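Local structure of ferulic acid esterase, AmCE1/Fae1A (Anaeromyces mucronatus, 5CXX) at residues Lys55-Tyr60 and Ser142-Arg147; Gly89-Met94 and Asn264-Thr269; Gly174-Phe179 and Ile209-Ser214. The protein probably hydrolyses feruloyl esters as an alpha/beta-hydrolase of family CE1 and binds ferulic acid in a pocket. All blocks are in the same frame, centred on the assembly; numbering follows the deposited sequence. Where two conformers were deposited one is given.

Contact 1 of 3, residues Lys55-Tyr60 and Ser142-Arg147; sequences KYPVVY and SILTGR
Tyr56 and Ile143 form a single backbone bridge, CA to CA 4.7 Å, between runs whose directions lie 69° apart. Tyr56 gives its N-H to Ser142 O at 3.1 Å. Its own O takes the Leu144 N-H at 2.8 Å in an almost straight bond, though the donor stands well above the carbonyl plane. Leu144 drapes its isobutyl group over the start of 55-60: CD2 comes to 3.5 Å from Lys55 CB, crossing the lysine chain at a slant, while CD1 lies alongside the Pro57 ring, 4.1 Å from CD. Further out, Lys55 CG passes near Ser142 OG, a hydroxyl that in this conformer is hydrogen-bonded to Lys54 O. In Ile143, CG1 sits between the backbone N and C (chi1 73°), which leaves CG2 beside the N to meet Val58 CG2 at 3.8 Å. The Tyr56 ring turns an edge to Ser142 O and carries its OH off to Asp51 N. The arrangement belongs to a beta-alpha-beta crossover of the alpha/beta-hydrolase fold, running from strand 95-99 through helix 125-140 to strand 150-155 and passing strand 58-62, which lies between them in the sheet.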
loop_
_atom_site.group_PDB
_atom_site.type_symbol
_atom_site.label_atom_id
_atom_site.label_comp_id
_atom_site.label_asym_id
_atom_site.label_seq_id
_atom_site.Cartn_x
_atom_site.Cartn_y
_atom_site.Cartn_z
ATOM N N LYS A 55 7.398 -9.034 19.271
ATOM C CA LYS A 55 7.731 -8.262 18.073
ATOM C C LYS A 55 6.667 -8.536 17.001
ATOM O O LYS A 55 6.144 -9.693 16.907
ATOM C CB LYS A 55 9.104 -8.650 17.527
ATOM C CG LYS A 55 10.282 -8.309 18.446
ATOM C CD LYS A 55 11.568 -8.884 17.905
ATOM C CE LYS A 55 12.702 -8.716 18.921
ATOM N NZ LYS A 55 12.826 -7.262 19.264
ATOM N N TYR A 56 6.369 -7.516 16.199
ATOM C CA TYR A 56 5.283 -7.600 15.253
ATOM C C TYR A 56 5.752 -7.223 13.838
ATOM O O TYR A 56 6.561 -6.317 13.650
ATOM C CB TYR A 56 4.134 -6.628 15.646
ATOM C CG TYR A 56 3.606 -6.883 17.022
ATOM C CD1 TYR A 56 4.241 -6.353 18.139
ATOM C CD2 TYR A 56 2.485 -7.686 17.214
ATOM C CE1 TYR A 56 3.755 -6.608 19.443
ATOM C CE2 TYR A 56 1.983 -7.943 18.512
ATOM C CZ TYR A 56 2.623 -7.395 19.618
ATOM O OH TYR A 56 2.142 -7.616 20.912
ATOM N N PRO A 57 5.159 -7.861 12.837
ATOM C CA PRO A 57 5.421 -7.469 11.452
ATOM C C PRO A 57 4.686 -6.162 11.164
ATOM O O PRO A 57 3.799 -5.745 11.924
ATOM C CB PRO A 57 4.854 -8.643 10.627
ATOM C CG PRO A 57 3.658 -9.058 11.468
ATOM C CD PRO A 57 4.164 -8.933 12.954
ATOM N N VAL A 58 5.084 -5.494 10.088
ATOM C CA VAL A 58 4.577 -4.129 9.791
ATOM C C VAL A 58 4.001 -4.063 8.372
ATOM O O VAL A 58 4.667 -4.538 7.435
ATOM C CB VAL A 58 5.706 -3.087 9.904
ATOM C CG1 VAL A 58 5.158 -1.656 9.726
ATOM C CG2 VAL A 58 6.444 -3.177 11.275
ATOM N N VAL A 59 2.802 -3.483 8.245
ATOM C CA VAL A 59 2.288 -3.100 6.922
ATOM C C VAL A 59 2.302 -1.581 6.783
ATOM O O VAL A 59 1.798 -0.878 7.657
ATOM C CB VAL A 59 0.875 -3.681 6.641
ATOM C CG1 VAL A 59 -0.126 -3.338 7.665
ATOM C CG2 VAL A 59 0.358 -3.225 5.253
ATOM N N TYR A 60 2.950 -1.099 5.721
ATOM C CA TYR A 60 2.870 0.329 5.368
ATOM C C TYR A 60 1.806 0.509 4.313
ATOM O O TYR A 60 1.878 -0.177 3.284
ATOM C CB TYR A 60 4.241 0.786 4.827
ATOM C CG TYR A 60 5.350 0.637 5.826
ATOM C CD1 TYR A 60 5.558 1.642 6.754
ATOM C CD2 TYR A 60 6.132 -0.529 5.872
ATOM C CE1 TYR A 60 6.563 1.515 7.711
ATOM C CE2 TYR A 60 7.134 -0.669 6.829
ATOM C CZ TYR A 60 7.312 0.365 7.767
ATOM O OH TYR A 60 8.330 0.211 8.740
ATOM N N SER A 142 8.469 -2.226 18.744
ATOM C CA SER A 142 8.983 -3.598 18.814
ATOM C C SER A 142 8.539 -4.343 17.555
ATOM O O SER A 142 7.503 -5.000 17.518
ATOM C CB SER A 142 8.489 -4.292 20.077
ATOM O OG SER A 142 9.115 -5.545 20.191
ATOM N N ILE A 143 9.325 -4.193 16.505
ATOM C CA ILE A 143 8.969 -4.762 15.209
ATOM C C ILE A 143 9.832 -5.978 14.860
ATOM O O ILE A 143 10.928 -6.174 15.383
ATOM C CB ILE A 143 9.122 -3.720 14.070
ATOM C CG1 ILE A 143 10.598 -3.453 13.754
ATOM C CG2 ILE A 143 8.393 -2.382 14.463
ATOM C CD1 ILE A 143 10.744 -2.549 12.429
ATOM N N LEU A 144 9.284 -6.805 13.987
ATOM C CA LEU A 144 10.048 -7.836 13.280
ATOM C C LEU A 144 10.620 -7.183 12.035
ATOM O O LEU A 144 9.930 -6.446 11.342
ATOM C CB LEU A 144 9.160 -8.996 12.895
ATOM C CG LEU A 144 8.718 -9.856 14.078
ATOM C CD1 LEU A 144 7.684 -10.858 13.598
ATOM C CD2 LEU A 144 9.952 -10.560 14.715
ATOM N N THR A 145 11.892 -7.434 11.769
ATOM C CA THR A 145 12.496 -6.878 10.555
ATOM C C THR A 145 12.658 -7.994 9.517
ATOM O O THR A 145 12.479 -9.177 9.813
ATOM C CB THR A 145 13.873 -6.287 10.809
ATOM O OG1 THR A 145 14.671 -7.290 11.448
ATOM C CG2 THR A 145 13.755 -5.065 11.756
ATOM N N GLY A 146 13.033 -7.574 8.314
ATOM C CA GLY A 146 13.282 -8.543 7.245
ATOM C C GLY A 146 12.090 -8.533 6.286
ATOM O O GLY A 146 10.953 -8.212 6.665
ATOM N N ARG A 147 12.309 -9.001 5.051
ATOM C CA ARG A 147 11.241 -8.876 4.055
ATOM C C ARG A 147 10.005 -9.756 4.402
ATOM O O ARG A 147 8.874 -9.387 4.055
ATOM C CB ARG A 147 11.797 -9.223 2.674
ATOM C CG ARG A 147 12.213 -10.711 2.505
ATOM C CD ARG A 147 13.059 -10.894 1.233
ATOM N NE ARG A 147 12.273 -10.416 0.074
ATOM C CZ ARG A 147 11.470 -11.200 -0.627
ATOM N NH1 ARG A 147 11.328 -12.489 -0.333
ATOM N NH2 ARG A 147 10.775 -10.655 -1.646
#

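Contact 2 of 3, residues Gly89-Met94 and Asn264-Thr269; sequences GRAKEM and NFIQTT
Ala91 and Met94 press on Ile266 to make the dry part of this contact. Ala91 CB touches Ile266 CG2 at 3.8 Å, and Met94 SD lies 3.9 Å from Ile266 CD1, the two chains slanting across each other. The Met94 thioether bends at chi3 (73°), which brings CE round to Ile266 CG2 and Thr269 OG1, both 3.9 Å away. Leu85 of helix 77-87 adds to this cluster by packing on Ala91 and Ile266.

The contact joins the C-terminal regions of two helices. Gly89, with positive phi, is the C-prime residue of the Schellman motif that ends helix 77-87, while 264-269 lies in the C-terminal region of helix 255-266, where Thr268 OG1 bonds back to Phe265 O. At the seam a water is held by four bonds: it accepts from Lys92 N and Thr269 OG1 and donates to Ile266 O and Thr269 O.

Toward the outside the join is polar and hydrated. Arg90 NH1 donates to Gln267 OE1 at 3.1 Å, with 167° at the hydrogen; the oxygen lies in the guanidinium plane, but the donor comes from above the amide, the two planes being 85° apart. A second water spans Arg90 NE and Gln267 OE1, and a third links Arg90 O to Gln267 O, 2.8 Å from each. The guanidinium is shared with partners outside: NH2 forms a salt bridge with Glu88, and NH1 also bonds Tyr263 OH, while Gln267 NE2 is held by Tyr263 O.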
loop_
_atom_site.group_PDB
_atom_site.type_symbol
_atom_site.label_atom_id
_atom_site.label_comp_id
_atom_site.label_asym_id
_atom_site.label_seq_id
_atom_site.Cartn_x
_atom_site.Cartn_y
_atom_site.Cartn_z
ATOM N N GLY A 89 -8.637 -16.336 12.917
ATOM C CA GLY A 89 -7.383 -17.017 12.664
ATOM C C GLY A 89 -6.926 -16.892 11.222
ATOM O O GLY A 89 -6.134 -17.734 10.781
ATOM N N ARG A 90 -7.345 -15.814 10.529
ATOM C CA ARG A 90 -7.018 -15.634 9.115
ATOM C C ARG A 90 -6.043 -14.489 8.829
ATOM O O ARG A 90 -5.826 -14.161 7.674
ATOM C CB ARG A 90 -8.289 -15.393 8.292
ATOM C CG ARG A 90 -9.428 -16.296 8.753
ATOM C CD ARG A 90 -10.234 -16.893 7.723
ATOM N NE ARG A 90 -10.466 -16.163 6.469
ATOM C CZ ARG A 90 -11.570 -15.507 6.107
ATOM N NH1 ARG A 90 -11.653 -14.982 4.896
ATOM N NH2 ARG A 90 -12.594 -15.384 6.919
ATOM N N ALA A 91 -5.503 -13.876 9.882
ATOM C CA ALA A 91 -4.450 -12.893 9.715
ATOM C C ALA A 91 -3.563 -12.960 10.927
ATOM O O ALA A 91 -3.987 -13.506 11.959
ATOM C CB ALA A 91 -5.046 -11.454 9.547
ATOM N N LYS A 92 -2.353 -12.408 10.799
ATOM C CA LYS A 92 -1.441 -12.287 11.939
ATOM C C LYS A 92 -1.641 -10.941 12.641
ATOM O O LYS A 92 -2.047 -9.945 11.984
ATOM C CB LYS A 92 0.001 -12.386 11.461
ATOM C CG LYS A 92 0.324 -13.693 10.708
ATOM C CD LYS A 92 0.175 -14.858 11.671
ATOM C CE LYS A 92 0.789 -16.138 11.071
ATOM N NZ LYS A 92 2.239 -15.876 10.812
ATOM N N GLU A 93 -1.301 -10.889 13.936
ATOM C CA GLU A 93 -1.180 -9.574 14.605
ATOM C C GLU A 93 -0.132 -8.716 13.932
ATOM O O GLU A 93 0.916 -9.213 13.543
ATOM C CB GLU A 93 -0.782 -9.736 16.076
ATOM C CG GLU A 93 -1.799 -10.418 16.911
ATOM C CD GLU A 93 -1.469 -10.281 18.387
ATOM O OE1 GLU A 93 -0.313 -10.544 18.759
ATOM O OE2 GLU A 93 -2.359 -9.899 19.160
ATOM N N MET A 94 -0.416 -7.438 13.748
ATOM C CA MET A 94 0.535 -6.631 13.018
ATOM C C MET A 94 0.434 -5.179 13.452
ATOM O O MET A 94 -0.533 -4.780 14.061
ATOM C CB MET A 94 0.274 -6.709 11.466
ATOM C CG MET A 94 -1.140 -6.236 11.124
ATOM S SD MET A 94 -1.530 -6.408 9.348
ATOM C CE MET A 94 -1.704 -8.181 9.301
ATOM N N ASN A 264 -8.375 -9.221 0.672
ATOM C CA ASN A 264 -7.592 -10.344 0.153
ATOM C C ASN A 264 -6.113 -10.256 0.521
ATOM O O ASN A 264 -5.479 -11.282 0.850
ATOM C CB ASN A 264 -7.781 -10.382 -1.371
ATOM C CG ASN A 264 -9.115 -10.959 -1.771
ATOM O OD1 ASN A 264 -9.277 -12.188 -1.771
ATOM N ND2 ASN A 264 -10.065 -10.095 -2.118
ATOM N N PHE A 265 -5.552 -9.051 0.499
ATOM C CA PHE A 265 -4.147 -8.915 0.796
ATOM C C PHE A 265 -3.774 -9.366 2.206
ATOM O O PHE A 265 -2.791 -10.072 2.428
ATOM C CB PHE A 265 -3.754 -7.455 0.553
ATOM C CG PHE A 265 -2.265 -7.148 0.724
ATOM C CD1 PHE A 265 -1.309 -7.744 -0.128
ATOM C CD2 PHE A 265 -1.860 -6.265 1.708
ATOM C CE1 PHE A 265 0.064 -7.396 0.013
ATOM C CE2 PHE A 265 -0.505 -5.955 1.888
ATOM C CZ PHE A 265 0.445 -6.501 1.038
ATOM N N ILE A 266 -4.563 -8.922 3.194
ATOM C CA ILE A 266 -4.199 -9.187 4.599
ATOM C C ILE A 266 -4.381 -10.665 4.953
ATOM O O ILE A 266 -3.792 -11.179 5.896
ATOM C CB ILE A 266 -5.030 -8.248 5.525
ATOM C CG1 ILE A 266 -4.565 -6.801 5.307
ATOM C CG2 ILE A 266 -4.877 -8.648 7.035
ATOM C CD1 ILE A 266 -3.124 -6.469 5.763
ATOM N N GLN A 267 -5.193 -11.368 4.154
ATOM C CA GLN A 267 -5.261 -12.809 4.317
ATOM C C GLN A 267 -3.969 -13.520 3.911
ATOM O O GLN A 267 -3.785 -14.703 4.254
ATOM C CB GLN A 267 -6.399 -13.378 3.474
ATOM C CG GLN A 267 -7.751 -13.148 4.104
ATOM C CD GLN A 267 -8.844 -13.677 3.230
ATOM O OE1 GLN A 267 -9.064 -14.901 3.146
ATOM N NE2 GLN A 267 -9.509 -12.789 2.514
ATOM N N THR A 268 -3.109 -12.837 3.163
ATOM C CA THR A 268 -1.878 -13.500 2.686
ATOM C C THR A 268 -0.624 -13.073 3.448
ATOM O O THR A 268 0.419 -13.719 3.346
ATOM C CB THR A 268 -1.613 -13.219 1.210
ATOM O OG1 THR A 268 -1.133 -11.881 1.031
ATOM C CG2 THR A 268 -2.837 -13.507 0.336
ATOM N N THR A 269 -0.699 -11.960 4.160
ATOM C CA THR A 269 0.552 -11.398 4.670
ATOM C C THR A 269 1.112 -12.197 5.837
ATOM O O THR A 269 0.368 -12.756 6.673
ATOM C CB THR A 269 0.368 -9.917 5.096
ATOM O OG1 THR A 269 -0.844 -9.765 5.840
ATOM C CG2 THR A 269 0.256 -9.014 3.854
HETATM O O HOH W 1 -5.557 -16.165 5.798
HETATM O O HOH W 2 -8.026 -16.771 4.828
HETATM O O HOH W 3 -1.738 -11.477 7.983
#

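Contact 3 of 3, residues Gly174-Phe179 and Ile209-Ser214; sequences GYVGAF and IQPIVS
Tyr175 meets two side chains of 209-214, Ile212 over a face of its ring and Val213 at the rim. A chi1 of -56°, with CG beside the backbone N, sends the ring toward them. The setting is the central sheet of the alpha/beta-hydrolase fold, where strand 175-179 runs parallel to strand 213-219, Tyr175 bridging to Val213 and Val176 to Ser214. Ile212 CB makes a CH-pi contact 4.2 Å from the ring centroid and 23° off the normal, with CG2 closing on Tyr175 CE2 at 3.6 Å. Val213 CG2 instead lies near the ring plane, 3.6 Å from Tyr175 CD2. The ring also meets Phe270 edge-to-face, and OH makes a weak bond with Gly271 N. A serine in its place would probably open a gap beneath Ile212 and beside Val213, and leave Gly271 N without this weak partner.

On the other side of the sheet the meeting is looser: Val176 and Pro211 touch only lightly, and Ser214 OG is bonded to Tyr167 OH of helix 157-168. Between the two layers Val176 N donates to Val213 O at 2.9 Å, and Tyr175 CA adds a CA-H...O contact to the same oxygen. Where the strands begin, Gly174 O receives two donors: Ile212 N at 2.7 Å, lying in the carbonyl plane, and Val213 N at a weak 3.4 Å.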
loop_
_atom_site.group_PDB
_atom_site.type_symbol
_atom_site.label_atom_id
_atom_site.label_comp_id
_atom_site.label_asym_id
_atom_site.label_seq_id
_atom_site.Cartn_x
_atom_site.Cartn_y
_atom_site.Cartn_z
ATOM N N GLY A 174 8.448 -7.904 1.426
ATOM C CA GLY A 174 8.033 -9.299 1.137
ATOM C C GLY A 174 6.655 -9.344 0.455
ATOM O O GLY A 174 6.389 -10.252 -0.323
ATOM N N TYR A 175 5.750 -8.395 0.747
ATOM C CA TYR A 175 4.344 -8.483 0.339
ATOM C C TYR A 175 3.956 -7.143 -0.257
ATOM O O TYR A 175 4.143 -6.110 0.430
ATOM C CB TYR A 175 3.400 -8.793 1.554
ATOM C CG TYR A 175 3.798 -10.043 2.273
ATOM C CD1 TYR A 175 4.836 -10.024 3.232
ATOM C CD2 TYR A 175 3.179 -11.269 1.972
ATOM C CE1 TYR A 175 5.212 -11.188 3.856
ATOM C CE2 TYR A 175 3.559 -12.413 2.609
ATOM C CZ TYR A 175 4.562 -12.375 3.545
ATOM O OH TYR A 175 4.805 -13.644 4.102
ATOM N N VAL A 176 3.426 -7.122 -1.479
ATOM C CA VAL A 176 3.076 -5.909 -2.188
ATOM C C VAL A 176 1.608 -5.938 -2.568
ATOM O O VAL A 176 1.166 -6.904 -3.188
ATOM C CB VAL A 176 3.917 -5.725 -3.486
ATOM C CG1 VAL A 176 3.648 -4.357 -4.151
ATOM C CG2 VAL A 176 5.389 -6.020 -3.183
ATOM N N GLY A 177 0.860 -4.875 -2.238
ATOM C CA GLY A 177 -0.556 -4.816 -2.541
ATOM C C GLY A 177 -0.868 -3.523 -3.248
ATOM O O GLY A 177 -0.564 -2.418 -2.785
ATOM N N ALA A 178 -1.552 -3.619 -4.377
ATOM C CA ALA A 178 -1.787 -2.436 -5.185
ATOM C C ALA A 178 -3.270 -2.357 -5.502
ATOM O O ALA A 178 -3.758 -3.155 -6.340
ATOM C CB ALA A 178 -0.959 -2.482 -6.510
ATOM N N PHE A 179 -3.999 -1.428 -4.873
ATOM C CA PHE A 179 -5.446 -1.333 -5.093
ATOM C C PHE A 179 -5.699 -0.174 -6.026
ATOM O O PHE A 179 -5.487 0.989 -5.654
ATOM C CB PHE A 179 -6.189 -1.166 -3.732
ATOM C CG PHE A 179 -5.625 -2.061 -2.625
ATOM C CD1 PHE A 179 -5.179 -3.356 -2.901
ATOM C CD2 PHE A 179 -5.481 -1.543 -1.307
ATOM C CE1 PHE A 179 -4.594 -4.134 -1.928
ATOM C CE2 PHE A 179 -4.924 -2.347 -0.303
ATOM C CZ PHE A 179 -4.463 -3.649 -0.602
ATOM N N ILE A 209 14.737 -10.997 -6.613
ATOM C CA ILE A 209 14.044 -11.833 -5.584
ATOM C C ILE A 209 12.547 -11.556 -5.622
ATOM O O ILE A 209 12.135 -10.388 -5.534
ATOM C CB ILE A 209 14.638 -11.684 -4.123
ATOM C CG1 ILE A 209 13.846 -12.577 -3.116
ATOM C CG2 ILE A 209 14.705 -10.235 -3.648
ATOM C CD1 ILE A 209 14.666 -12.777 -1.720
ATOM N N GLN A 210 11.728 -12.598 -5.842
ATOM C CA GLN A 210 10.288 -12.387 -6.097
ATOM C C GLN A 210 9.562 -11.944 -4.837
ATOM O O GLN A 210 9.835 -12.495 -3.762
ATOM C CB GLN A 210 9.625 -13.687 -6.593
ATOM C CG GLN A 210 9.953 -13.964 -8.058
ATOM C CD GLN A 210 9.439 -12.853 -8.981
ATOM O OE1 GLN A 210 8.238 -12.761 -9.244
ATOM N NE2 GLN A 210 10.346 -12.003 -9.444
ATOM N N PRO A 211 8.599 -11.006 -4.960
ATOM C CA PRO A 211 7.696 -10.831 -3.811
ATOM C C PRO A 211 7.134 -12.147 -3.322
ATOM O O PRO A 211 6.824 -13.084 -4.121
ATOM C CB PRO A 211 6.558 -9.984 -4.407
ATOM C CG PRO A 211 7.183 -9.194 -5.493
ATOM C CD PRO A 211 8.120 -10.242 -6.123
ATOM N N ILE A 212 6.968 -12.288 -2.008
ATOM C CA ILE A 212 6.297 -13.455 -1.467
ATOM C C ILE A 212 4.824 -13.470 -1.943
ATOM O O ILE A 212 4.279 -14.511 -2.310
ATOM C CB ILE A 212 6.378 -13.482 0.081
ATOM C CG1 ILE A 212 7.870 -13.438 0.495
ATOM C CG2 ILE A 212 5.639 -14.696 0.683
ATOM C CD1 ILE A 212 8.107 -13.196 2.035
ATOM N N VAL A 213 4.199 -12.293 -1.905
ATOM C CA VAL A 213 2.858 -12.086 -2.470
ATOM C C VAL A 213 2.889 -10.742 -3.207
ATOM O O VAL A 213 3.435 -9.725 -2.680
ATOM C CB VAL A 213 1.764 -12.049 -1.381
ATOM C CG1 VAL A 213 0.408 -11.710 -2.007
ATOM C CG2 VAL A 213 1.685 -13.346 -0.621
ATOM N N SER A 214 2.346 -10.686 -4.431
ATOM C CA SER A 214 2.134 -9.441 -5.184
ATOM C C SER A 214 0.684 -9.480 -5.578
ATOM O O SER A 214 0.252 -10.483 -6.153
ATOM C CB SER A 214 3.058 -9.397 -6.415
ATOM O OG SER A 214 2.674 -8.295 -7.194
#

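Contacts 1 and 3 reach the same sheet and contact 2 packs against both, their centres about 13 Å (1 and 2), 15 Å (1 and 3) and 14 Å (2 and 3) apart. Val59 CG1 lies 3.8 Å from Met94 SD between contacts 1 and 2. Contacts 1 and 3 are tied by a probable hydrogen bond from Arg147 NH2 to Gln210 O, 3.0 Å. Contact 2 reaches contact 3 through Phe265 CE1, 3.3 Å from Val176 C. Strand 150-155, between 58-62 and 175-179, leads to Ser156, probably the nucleophile of a triad with His253 and Asp222. In this fold the catalytic loops follow the C-terminal strand ends, where ferulic acid is bound in its pocket; contacts 1 and 3 join strand beginnings.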